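Glucocorticoid modulatory element-binding protein 1 (PDB 1OQJ) binds glucocorticoid modulatory elements in promoters through its SAND domain, the part described here, raising transcriptional sensitivity to low concentrations of glucocorticoids. Local coordinates at residues Glu7-Ile12 and Ile20-Lys25. Sequence-based numbering, arbitrary orientation.
Sequences EIAYPI and ILLWKK
Glu7 swings CG trans to its own N (chi1 -170°) and Lys25 kinks at chi2 (61°), and with these turns the two side chains cross at about a right angle, carboxylate against ammonium. Lys25 NZ meets the syn lone pair of Glu7 OE2 at 2.8 Å, with a weak second bond to OE1. One water joins Glu7 OE1 to Lys25 NZ; another donates to Glu7 OE2 and Ile8 O while accepting from Lys24 N. Ile8 O also accepts from the backbone Trp23 N, 3.0 Å away and tilted from the carbonyl plane. In the hairpin of strands 9-14 and 17-22, the first of the SAND domain's four-stranded antiparallel sheet, with 9-14 outermost within the chain, Leu21 N reaches Tyr10 O at 2.9 Å. On one face Ala9 CB touches both Ile20 CG2 (3.7 Å) and Leu22 CD2; on the face of Tyr10 and Leu21, Ile12 CG2 packs on Leu21 CB. Just past the strand, Trp23 CB sits at the Tyr10 ring edge, 4.2 Å from CE1, and Ile8 CG2 approaches Trp23 CE3 obliquely; the indole NE1 binds Asp81 O. Strand pairing thus gives way to a hydrated ion pair, which its exposed setting probably weakens.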
loop_
_atom_site.group_PDB
_atom_site.type_symbol
_atom_site.label_atom_id
_atom_site.label_comp_id
_atom_site.label_asym_id
_atom_site.label_seq_id
_atom_site.Cartn_x
_atom_site.Cartn_y
_atom_site.Cartn_z
ATOM N N GLU A 7 -9.585 4.095 -12.904
ATOM C CA GLU A 7 -8.410 3.748 -12.116
ATOM C C GLU A 7 -8.880 3.168 -10.783
ATOM O O GLU A 7 -9.194 3.907 -9.848
ATOM C CB GLU A 7 -7.547 4.992 -11.877
ATOM C CG GLU A 7 -6.172 4.711 -11.277
ATOM C CD GLU A 7 -5.230 4.019 -12.247
ATOM O OE1 GLU A 7 -5.189 4.427 -13.428
ATOM O OE2 GLU A 7 -4.516 3.083 -11.832
ATOM N N ILE A 8 -8.941 1.843 -10.708
ATOM C CA ILE A 8 -9.376 1.163 -9.493
ATOM C C ILE A 8 -8.457 1.545 -8.345
ATOM O O ILE A 8 -7.230 1.457 -8.456
ATOM C CB ILE A 8 -9.361 -0.367 -9.679
ATOM C CG1 ILE A 8 -10.267 -0.750 -10.851
ATOM C CG2 ILE A 8 -9.840 -1.055 -8.408
ATOM C CD1 ILE A 8 -11.708 -0.329 -10.668
ATOM N N ALA A 9 -9.052 1.956 -7.229
ATOM C CA ALA A 9 -8.268 2.395 -6.084
ATOM C C ALA A 9 -8.978 2.204 -4.758
ATOM O O ALA A 9 -10.138 1.793 -4.708
ATOM C CB ALA A 9 -7.914 3.866 -6.265
ATOM N N TYR A 10 -8.266 2.505 -3.676
ATOM C CA TYR A 10 -8.825 2.406 -2.332
ATOM C C TYR A 10 -8.291 3.523 -1.454
ATOM O O TYR A 10 -7.119 3.893 -1.549
ATOM C CB TYR A 10 -8.459 1.079 -1.662
ATOM C CG TYR A 10 -9.084 -0.136 -2.288
ATOM C CD1 TYR A 10 -8.415 -0.855 -3.271
ATOM C CD2 TYR A 10 -10.350 -0.563 -1.901
ATOM C CE1 TYR A 10 -8.993 -1.977 -3.859
ATOM C CE2 TYR A 10 -10.939 -1.679 -2.478
ATOM C CZ TYR A 10 -10.255 -2.381 -3.456
ATOM O OH TYR A 10 -10.837 -3.484 -4.041
ATOM N N PRO A 11 -9.151 4.089 -0.601
ATOM C CA PRO A 11 -8.716 5.159 0.296
ATOM C C PRO A 11 -7.952 4.489 1.438
ATOM O O PRO A 11 -8.430 3.504 2.016
ATOM C CB PRO A 11 -10.035 5.781 0.756
ATOM C CG PRO A 11 -10.963 4.597 0.783
ATOM C CD PRO A 11 -10.606 3.870 -0.502
ATOM N N ILE A 12 -6.763 4.999 1.745
ATOM C CA ILE A 12 -5.956 4.429 2.820
ATOM C C ILE A 12 -5.500 5.516 3.782
ATOM O O ILE A 12 -5.625 6.709 3.498
ATOM C CB ILE A 12 -4.699 3.703 2.276
ATOM C CG1 ILE A 12 -3.813 4.679 1.494
ATOM C CG2 ILE A 12 -5.122 2.518 1.403
ATOM C CD1 ILE A 12 -2.477 4.090 1.050
ATOM N N ILE A 20 -4.351 7.724 -1.369
ATOM C CA ILE A 20 -5.106 6.832 -2.240
ATOM C C ILE A 20 -4.191 5.777 -2.842
ATOM O O ILE A 20 -3.166 6.099 -3.436
ATOM C CB ILE A 20 -5.770 7.622 -3.387
ATOM C CG1 ILE A 20 -6.710 8.678 -2.804
ATOM C CG2 ILE A 20 -6.542 6.682 -4.305
ATOM C CD1 ILE A 20 -7.320 9.587 -3.850
ATOM N N LEU A 21 -4.565 4.514 -2.674
ATOM C CA LEU A 21 -3.786 3.411 -3.224
ATOM C C LEU A 21 -4.325 3.067 -4.611
ATOM O O LEU A 21 -5.496 2.721 -4.746
ATOM C CB LEU A 21 -3.907 2.175 -2.317
ATOM C CG LEU A 21 -3.201 0.894 -2.786
ATOM C CD1 LEU A 21 -1.698 1.084 -2.713
ATOM C CD2 LEU A 21 -3.617 -0.281 -1.906
ATOM N N LEU A 22 -3.485 3.187 -5.638
ATOM C CA LEU A 22 -3.898 2.834 -6.998
ATOM C C LEU A 22 -3.652 1.331 -7.069
ATOM O O LEU A 22 -2.510 0.878 -7.186
ATOM C CB LEU A 22 -3.053 3.586 -8.032
ATOM C CG LEU A 22 -3.073 5.109 -7.883
ATOM C CD1 LEU A 22 -2.329 5.733 -9.051
ATOM C CD2 LEU A 22 -4.511 5.622 -7.831
ATOM N N TRP A 23 -4.733 0.557 -7.002
ATOM C CA TRP A 23 -4.624 -0.896 -6.958
ATOM C C TRP A 23 -3.833 -1.623 -8.034
ATOM O O TRP A 23 -3.030 -2.499 -7.712
ATOM C CB TRP A 23 -6.012 -1.527 -6.846
ATOM C CG TRP A 23 -5.943 -3.016 -6.656
ATOM C CD1 TRP A 23 -5.379 -3.686 -5.609
ATOM C CD2 TRP A 23 -6.407 -4.016 -7.572
ATOM N NE1 TRP A 23 -5.462 -5.047 -5.819
ATOM C CE2 TRP A 23 -6.090 -5.274 -7.016
ATOM C CE3 TRP A 23 -7.062 -3.970 -8.810
ATOM C CZ2 TRP A 23 -6.405 -6.476 -7.658
ATOM C CZ3 TRP A 23 -7.378 -5.169 -9.448
ATOM C CH2 TRP A 23 -7.047 -6.404 -8.869
ATOM N N LYS A 24 -4.050 -1.298 -9.301
ATOM C CA LYS A 24 -3.303 -1.997 -10.336
ATOM C C LYS A 24 -1.815 -1.654 -10.325
ATOM O O LYS A 24 -1.005 -2.420 -10.839
ATOM C CB LYS A 24 -3.923 -1.749 -11.714
ATOM C CG LYS A 24 -5.294 -2.419 -11.845
ATOM C CD LYS A 24 -5.814 -2.421 -13.267
ATOM C CE LYS A 24 -7.204 -3.035 -13.314
ATOM N NZ LYS A 24 -7.802 -2.974 -14.677
ATOM N N LYS A 25 -1.455 -0.521 -9.721
ATOM C CA LYS A 25 -0.048 -0.124 -9.622
ATOM C C LYS A 25 0.600 -0.762 -8.386
ATOM O O LYS A 25 1.819 -0.710 -8.213
ATOM C CB LYS A 25 0.084 1.401 -9.520
ATOM C CG LYS A 25 0.064 2.144 -10.847
ATOM C CD LYS A 25 -1.218 1.937 -11.616
ATOM C CE LYS A 25 -1.194 2.749 -12.904
ATOM N NZ LYS A 25 -2.463 2.611 -13.667
HETATM O O HOH W 1 -5.453 1.012 -10.432
HETATM O O HOH W 2 -2.596 5.085 -14.983
#